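Local coordinates for intracellular serine protease (PDB 4ZOQ), which probably acts as a subtilisin-like serine endopeptidase of the S8 family, a protease of lanthipeptide processing, at residues Leu168-Ala173 with Val200-Asn205; Ile221-Pro226 with Tyr326-Val331. One frame throughout, in Å; residues are numbered along the deposited sequence.

Interaction 1 of 2, residues Leu168-Ala173 with Val200-Asn205; sequences LVFSSA and VSVGSN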
ATOM      1  N   LEU B 168       1.692   5.294 -10.141  1.00 34.47           N
ATOM      2  CA  LEU B 168       1.598   5.865  -8.801  1.00 34.37           C
ATOM      3  C   LEU B 168       1.793   4.802  -7.746  1.00 33.22           C
ATOM      4  O   LEU B 168       1.327   3.669  -7.903  1.00 31.26           O
ATOM      5  CB  LEU B 168       0.247   6.528  -8.611  1.00 31.74           C
ATOM      6  CG  LEU B 168       0.147   7.754  -9.504  1.00 33.33           C
ATOM      7  CD1 LEU B 168      -1.293   8.105  -9.743  1.00 32.33           C
ATOM      8  CD2 LEU B 168       0.894   8.902  -8.851  1.00 30.77           C
ATOM      9  N   VAL B 169       2.541   5.155  -6.705  1.00 32.99           N
ATOM     10  CA  VAL B 169       2.772   4.262  -5.575  1.00 29.92           C
ATOM     11  C   VAL B 169       2.365   4.959  -4.281  1.00 31.04           C
ATOM     12  O   VAL B 169       2.935   5.974  -3.902  1.00 28.72           O
ATOM     13  CB  VAL B 169       4.257   3.828  -5.491  1.00 30.09           C
ATOM     14  CG1 VAL B 169       4.478   2.878  -4.319  1.00 30.20           C
ATOM     15  CG2 VAL B 169       4.712   3.204  -6.820  1.00 28.89           C
ATOM     16  N   PHE B 170       1.395   4.382  -3.591  1.00 31.02           N
ATOM     17  CA  PHE B 170       0.891   4.941  -2.355  1.00 31.44           C
ATOM     18  C   PHE B 170       1.314   4.024  -1.226  1.00 33.20           C
ATOM     19  O   PHE B 170       1.274   2.807  -1.378  1.00 30.64           O
ATOM     20  CB  PHE B 170      -0.623   5.080  -2.422  1.00 28.90           C
ATOM     21  CG  PHE B 170      -1.078   6.031  -3.483  1.00 31.17           C
ATOM     22  CD1 PHE B 170      -1.093   7.399  -3.256  1.00 31.19           C
ATOM     23  CD2 PHE B 170      -1.417   5.558  -4.738  1.00 28.49           C
ATOM     24  CE1 PHE B 170      -1.477   8.270  -4.246  1.00 28.36           C
ATOM     25  CE2 PHE B 170      -1.810   6.424  -5.734  1.00 27.58           C
ATOM     26  CZ  PHE B 170      -1.836   7.786  -5.480  1.00 31.90           C
ATOM     27  N   SER B 171       1.731   4.610  -0.103  1.00 31.86           N
ATOM     28  CA  SER B 171       2.224   3.824   1.018  1.00 31.74           C
ATOM     29  C   SER B 171       1.700   4.344   2.355  1.00 30.86           C
ATOM     30  O   SER B 171       1.547   5.539   2.536  1.00 31.52           O
ATOM     31  CB  SER B 171       3.756   3.858   1.023  1.00 33.64           C
ATOM     32  OG  SER B 171       4.260   2.767   1.748  1.00 39.52           O
ATOM     33  N   SER B 172       1.476   3.452   3.304  1.00 27.25           N
ATOM     34  CA  SER B 172       1.056   3.873   4.637  1.00 29.01           C
ATOM     35  C   SER B 172       2.217   4.496   5.408  1.00 30.22           C
ATOM     36  O   SER B 172       3.363   4.036   5.312  1.00 30.95           O
ATOM     37  CB  SER B 172       0.458   2.701   5.403  1.00 25.34           C
ATOM     38  OG  SER B 172       1.339   1.605   5.379  1.00 29.80           O
ATOM     39  N   ALA B 173       1.930   5.580   6.124  1.00 27.70           N
ATOM     40  CA  ALA B 173       2.977   6.331   6.797  1.00 26.93           C
ATOM     41  C   ALA B 173       3.450   5.635   8.066  1.00 27.31           C
ATOM     42  O   ALA B 173       4.520   5.911   8.564  1.00 27.96           O
ATOM     43  CB  ALA B 173       2.497   7.722   7.110  1.00 26.41           C
ATOM     44  N   VAL B 200       4.183   8.027  -2.414  1.00 32.39           N
ATOM     45  CA  VAL B 200       3.256   8.936  -1.739  1.00 30.37           C
ATOM     46  C   VAL B 200       2.917   8.421  -0.335  1.00 32.21           C
ATOM     47  O   VAL B 200       2.168   7.443  -0.178  1.00 31.27           O
ATOM     48  CB  VAL B 200       1.965   9.084  -2.552  1.00 30.93           C
ATOM     49  CG1 VAL B 200       0.998  10.057  -1.875  1.00 31.74           C
ATOM     50  CG2 VAL B 200       2.283   9.536  -3.992  1.00 31.67           C
ATOM     51  N   SER B 201       3.438   9.083   0.692  1.00 29.35           N
ATOM     52  CA  SER B 201       3.219   8.628   2.062  1.00 29.01           C
ATOM     53  C   SER B 201       1.864   9.133   2.623  1.00 32.91           C
ATOM     54  O   SER B 201       1.588  10.326   2.596  1.00 30.70           O
ATOM     55  CB  SER B 201       4.370   9.091   2.940  1.00 27.43           C
ATOM     56  OG  SER B 201       4.226   8.593   4.240  1.00 33.85           O
ATOM     57  N   VAL B 202       1.019   8.220   3.115  1.00 30.55           N
ATOM     58  CA  VAL B 202      -0.345   8.560   3.527  1.00 26.49           C
ATOM     59  C   VAL B 202      -0.601   8.285   5.027  1.00 27.55           C
ATOM     60  O   VAL B 202      -0.424   7.151   5.502  1.00 28.15           O
ATOM     61  CB  VAL B 202      -1.403   7.778   2.679  1.00 27.29           C
ATOM     62  CG1 VAL B 202      -2.825   8.136   3.077  1.00 24.61           C
ATOM     63  CG2 VAL B 202      -1.190   7.992   1.176  1.00 29.55           C
ATOM     64  N   GLY B 203      -1.040   9.319   5.743  1.00 24.80           N
ATOM     65  CA  GLY B 203      -1.409   9.225   7.147  1.00 25.30           C
ATOM     66  C   GLY B 203      -2.905   9.051   7.344  1.00 26.69           C
ATOM     67  O   GLY B 203      -3.676   9.026   6.386  1.00 27.58           O
ATOM     68  N   SER B 204      -3.329   8.950   8.592  1.00 25.22           N
ATOM     69  CA  SER B 204      -4.708   8.617   8.883  1.00 25.71           C
ATOM     70  C   SER B 204      -5.385   9.703   9.723  1.00 29.06           C
ATOM     71  O   SER B 204      -4.827  10.112  10.731  1.00 27.71           O
ATOM     72  CB  SER B 204      -4.778   7.273   9.618  1.00 26.66           C
ATOM     73  OG  SER B 204      -6.104   7.039  10.102  1.00 28.44           O
ATOM     74  N   ASN B 205      -6.551  10.198   9.297  1.00 27.56           N
ATOM     75  CA  ASN B 205      -7.283  11.139  10.132  1.00 27.32           C
ATOM     76  C   ASN B 205      -8.549  10.482  10.741  1.00 29.42           C
ATOM     77  O   ASN B 205      -8.966   9.380  10.365  1.00 27.40           O
ATOM     78  CB  ASN B 205      -7.654  12.434   9.362  1.00 27.29           C
ATOM     79  CG  ASN B 205      -8.629  12.204   8.195  1.00 30.47           C
ATOM     80  OD1 ASN B 205      -8.219  12.021   7.053  1.00 29.20           O
ATOM     81  ND2 ASN B 205      -9.928  12.203   8.490  1.00 29.67           N
TER
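Val169 and Val200 open a run of four backbone hydrogen bonds that joins two parallel strands, Leu168-Ser172 and Val200-Asn205, whose axes run at 37° to each other. Val200 N gives a nearly straight bond (172°) to Val169 O at 2.8 Å. Ser171 then uses both its polar backbone atoms on the second strand: its N reaches Val200 O at 2.9 Å, and its O accepts from Val202 N at 2.8 Å. Just past the end of the first strand, Ala173 N bonds to Val202 O at 2.9 Å.

Side chains reinforce this on both faces. Phe170 and Val200 lie side by side on one face, the CD1 of Phe170 coming within 3.6 Å of Val200 CB; CG of the phenylalanine sits anti to the carbonyl carbon (chi1 -63°), which turns the ring beside the valine, while Val202 CG2 approaches the ring edge more distantly. On the other face Ser201 OG rests 3.5 Å from Ala173 CB, its polar need met by Glu220.

Farther out, Val282 and Ala286 of helix 275-297 and Leu310 of helix 303-313 pack on Phe170, and Val202 also meets Val282. Ser171 OG bonds to Ile136 O of strand 133-136, the sheet neighbour on the other side. The side chain of Ser172 comes within about 5 Å of that of Ser276, the predicted charge-relay serine. Such parallel pairing beneath the helix that carries the serine belongs to the central sheet of the subtilase fold.

Interaction 2 of 2, residues Ile221-Pro226 with Tyr326-Val331; sequences IEFTAP and YGYGEV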
ATOM      1  N   ILE B 221       4.908  13.068   4.758  1.00 33.83           N
ATOM      2  CA  ILE B 221       3.462  12.882   4.657  1.00 31.59           C
ATOM      3  C   ILE B 221       2.924  13.762   3.530  1.00 36.36           C
ATOM      4  O   ILE B 221       3.194  14.973   3.518  1.00 33.51           O
ATOM      5  CB  ILE B 221       2.721  13.283   5.911  1.00 29.38           C
ATOM      6  CG1 ILE B 221       3.305  12.649   7.173  1.00 30.33           C
ATOM      7  CG2 ILE B 221       1.217  12.978   5.738  1.00 30.17           C
ATOM      8  CD1 ILE B 221       3.162  11.184   7.276  1.00 30.64           C
ATOM      9  N   GLU B 222       2.199  13.174   2.580  1.00 29.70           N
ATOM     10  CA  GLU B 222       1.655  13.954   1.476  1.00 33.14           C
ATOM     11  C   GLU B 222       0.167  14.118   1.551  1.00 32.92           C
ATOM     12  O   GLU B 222      -0.373  15.153   1.139  1.00 30.89           O
ATOM     13  CB  GLU B 222       1.983  13.336   0.120  1.00 33.23           C
ATOM     14  CG  GLU B 222       3.406  13.532  -0.263  1.00 37.63           C
ATOM     15  CD  GLU B 222       3.614  13.380  -1.732  1.00 44.14           C
ATOM     16  OE1 GLU B 222       2.891  14.070  -2.482  1.00 51.79           O
ATOM     17  OE2 GLU B 222       4.466  12.554  -2.130  1.00 45.90           O
ATOM     18  N   PHE B 223      -0.494  13.071   2.033  1.00 29.17           N
ATOM     19  CA  PHE B 223      -1.929  13.089   2.155  1.00 28.69           C
ATOM     20  C   PHE B 223      -2.362  12.354   3.402  1.00 27.93           C
ATOM     21  O   PHE B 223      -1.615  11.622   4.031  1.00 25.28           O
ATOM     22  CB  PHE B 223      -2.623  12.441   0.973  1.00 25.96           C
ATOM     23  CG  PHE B 223      -2.371  13.099  -0.330  1.00 32.00           C
ATOM     24  CD1 PHE B 223      -2.994  14.296  -0.651  1.00 30.43           C
ATOM     25  CD2 PHE B 223      -1.553  12.480  -1.279  1.00 28.81           C
ATOM     26  CE1 PHE B 223      -2.783  14.883  -1.867  1.00 34.04           C
ATOM     27  CE2 PHE B 223      -1.341  13.058  -2.500  1.00 32.13           C
ATOM     28  CZ  PHE B 223      -1.952  14.270  -2.805  1.00 33.55           C
ATOM     29  N   THR B 224      -3.633  12.529   3.679  1.00 27.27           N
ATOM     30  CA  THR B 224      -4.297  11.896   4.771  1.00 27.41           C
ATOM     31  C   THR B 224      -5.610  11.278   4.269  1.00 28.58           C
ATOM     32  O   THR B 224      -6.143  11.680   3.220  1.00 27.12           O
ATOM     33  CB  THR B 224      -4.448  12.981   5.878  1.00 30.81           C
ATOM     34  OG1 THR B 224      -3.494  12.739   6.924  1.00 32.78           O
ATOM     35  CG2 THR B 224      -5.781  13.066   6.409  1.00 26.49           C
ATOM     36  N   ALA B 225      -6.098  10.251   4.960  1.00 27.83           N
ATOM     37  CA  ALA B 225      -7.421   9.708   4.654  1.00 27.53           C
ATOM     38  C   ALA B 225      -8.054   9.155   5.941  1.00 25.68           C
ATOM     39  O   ALA B 225      -7.343   8.856   6.907  1.00 24.04           O
ATOM     40  CB  ALA B 225      -7.341   8.640   3.565  1.00 25.78           C
ATOM     41  N   PRO B 226      -9.395   9.070   5.974  1.00 27.95           N
ATOM     42  CA  PRO B 226     -10.019   8.620   7.228  1.00 28.25           C
ATOM     43  C   PRO B 226      -9.787   7.136   7.573  1.00 25.66           C
ATOM     44  O   PRO B 226     -10.455   6.240   7.059  1.00 26.14           O
ATOM     45  CB  PRO B 226     -11.513   8.904   6.987  1.00 26.90           C
ATOM     46  CG  PRO B 226     -11.679   9.028   5.509  1.00 26.79           C
ATOM     47  CD  PRO B 226     -10.387   9.591   5.010  1.00 27.91           C
ATOM     48  N   TYR B 326      -0.683  16.559   8.186  1.00 28.42           N
ATOM     49  CA  TYR B 326      -1.641  16.159   7.171  1.00 31.75           C
ATOM     50  C   TYR B 326      -1.079  16.148   5.762  1.00 29.75           C
ATOM     51  O   TYR B 326      -1.795  15.804   4.843  1.00 31.16           O
ATOM     52  CB  TYR B 326      -2.846  17.115   7.164  1.00 31.39           C
ATOM     53  CG  TYR B 326      -3.551  17.185   8.470  1.00 31.43           C
ATOM     54  CD1 TYR B 326      -4.535  16.263   8.804  1.00 28.23           C
ATOM     55  CD2 TYR B 326      -3.216  18.171   9.398  1.00 33.35           C
ATOM     56  CE1 TYR B 326      -5.165  16.333  10.003  1.00 31.74           C
ATOM     57  CE2 TYR B 326      -3.839  18.248  10.598  1.00 31.15           C
ATOM     58  CZ  TYR B 326      -4.808  17.332  10.900  1.00 32.13           C
ATOM     59  OH  TYR B 326      -5.422  17.402  12.116  1.00 35.50           O
ATOM     60  N   GLY B 327       0.158  16.596   5.561  1.00 33.05           N
ATOM     61  CA  GLY B 327       0.647  16.779   4.197  1.00 30.39           C
ATOM     62  C   GLY B 327      -0.196  17.827   3.467  1.00 32.37           C
ATOM     63  O   GLY B 327      -0.604  18.827   4.062  1.00 34.88           O
ATOM     64  N   TYR B 328      -0.529  17.585   2.207  1.00 32.49           N
ATOM     65  CA  TYR B 328      -1.400  18.504   1.465  1.00 31.74           C
ATOM     66  C   TYR B 328      -2.814  18.474   2.016  1.00 32.78           C
ATOM     67  O   TYR B 328      -3.627  19.307   1.648  1.00 33.90           O
ATOM     68  CB  TYR B 328      -1.448  18.155  -0.024  1.00 29.11           C
ATOM     69  CG  TYR B 328      -0.145  18.353  -0.744  1.00 35.99           C
ATOM     70  CD1 TYR B 328       0.363  19.633  -0.954  1.00 38.36           C
ATOM     71  CD2 TYR B 328       0.594  17.272  -1.198  1.00 34.72           C
ATOM     72  CE1 TYR B 328       1.558  19.832  -1.605  1.00 38.07           C
ATOM     73  CE2 TYR B 328       1.809  17.460  -1.852  1.00 39.36           C
ATOM     74  CZ  TYR B 328       2.284  18.744  -2.048  1.00 41.24           C
ATOM     75  OH  TYR B 328       3.483  18.954  -2.694  1.00 53.85           O
ATOM     76  N   GLY B 329      -3.130  17.474   2.839  1.00 30.31           N
ATOM     77  CA  GLY B 329      -4.439  17.406   3.475  1.00 29.41           C
ATOM     78  C   GLY B 329      -5.207  16.112   3.227  1.00 33.31           C
ATOM     79  O   GLY B 329      -4.665  15.103   2.712  1.00 34.66           O
ATOM     80  N   GLU B 330      -6.487  16.135   3.577  1.00 29.18           N
ATOM     81  CA  GLU B 330      -7.324  14.953   3.442  1.00 30.11           C
ATOM     82  C   GLU B 330      -7.889  14.795   2.052  1.00 30.67           C
ATOM     83  O   GLU B 330      -8.520  15.721   1.509  1.00 29.82           O
ATOM     84  CB  GLU B 330      -8.472  14.999   4.426  1.00 31.25           C
ATOM     85  CG  GLU B 330      -9.354  13.759   4.402  1.00 29.93           C
ATOM     86  CD  GLU B 330     -10.413  13.853   5.472  1.00 36.91           C
ATOM     87  OE1 GLU B 330     -10.276  14.765   6.305  1.00 40.67           O
ATOM     88  OE2 GLU B 330     -11.338  13.019   5.527  1.00 36.75           O
ATOM     89  N   VAL B 331      -7.589  13.646   1.456  1.00 28.37           N
ATOM     90  CA  VAL B 331      -8.141  13.261   0.169  1.00 30.55           C
ATOM     91  C   VAL B 331      -9.648  13.003   0.235  1.00 29.28           C
ATOM     92  O   VAL B 331     -10.127  12.341   1.134  1.00 28.92           O
ATOM     93  CB  VAL B 331      -7.428  11.992  -0.389  1.00 31.05           C
ATOM     94  CG1 VAL B 331      -8.204  11.398  -1.581  1.00 27.21           C
ATOM     95  CG2 VAL B 331      -6.011  12.341  -0.783  1.00 30.13           C
TER
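Phe223 packs its ring against Val331, Phe223 CD1 lying 3.6 Å from Val331 CG2, while Tyr328 CD2 lies over one face of the same ring. Phe223 CG is anti to its carbonyl carbon (chi1 -62°), which brings the ring alongside Val331 CG2 and Tyr328 CB. The two aromatic rings meet obliquely, their planes 47° apart, and Gly329 O sits at the phenylalanine edge, in its plane. With an alanine here, Val331 CG2 and Tyr328 CB would probably face a gap, and the tyrosine ring would lose one of its supports.

Three backbone hydrogen bonds run along the whole contact. Tyr328 N reaches Glu222 O at 2.7 Å. Thr224 N bonds to Gly329 O at 2.9 Å, and Val331 N returns to Thr224 O. Tyr326-Gly329 form a type II' beta turn, closed by Gly329 N to Tyr326 O. At its second position Gly327 presses so near Glu222 that a CB would clash with the strand backbone. Thr224 OG1 is buried without a polar partner, whereas Thr224 CG2 meets Glu330 CB at 3.9 Å.

Against this buried core round Phe223, Thr224 and Val331 stand the partly exposed side chains of Glu222 and Tyr328, which run alongside each other. Glu222 OE1 lies at the edge of the Tyr328 ring, in its plane, 3.6 Å from Tyr328 CE2; its hydrogen bond goes to His307, and Lys322 makes a cation-pi contact with the ring. Strand 221-226 is thus flanked by strand 200-205 and the 326-331 loop, with helix 275-297 against Val331 and Ala225, and helix 24-30 against Pro226.

Overall arrangement
Strand 200-205 connects the two contacts: it pairs with 168-172 in interaction 1 and with 221-226, the first segment of interaction 2, and the 326-331 loop borders the last of these three neighbouring strands. The centres of the two contacts lie about 8 Å apart, and Ser201 O with Glu222 N, and Asn205 N with Ala225 O, probably hydrogen-bond between them. Interaction 1 is wholly buried, nearer the chain centre and regular parallel strand pairing with small aliphatic and hydroxyl side chains around one phenylalanine. Interaction 2, at the sheet's margin, joins a strand to a glycine-rich turn, and aromatic packing there gives way to a partly exposed glutamate and tyrosine. Helix 275-297 packs on both.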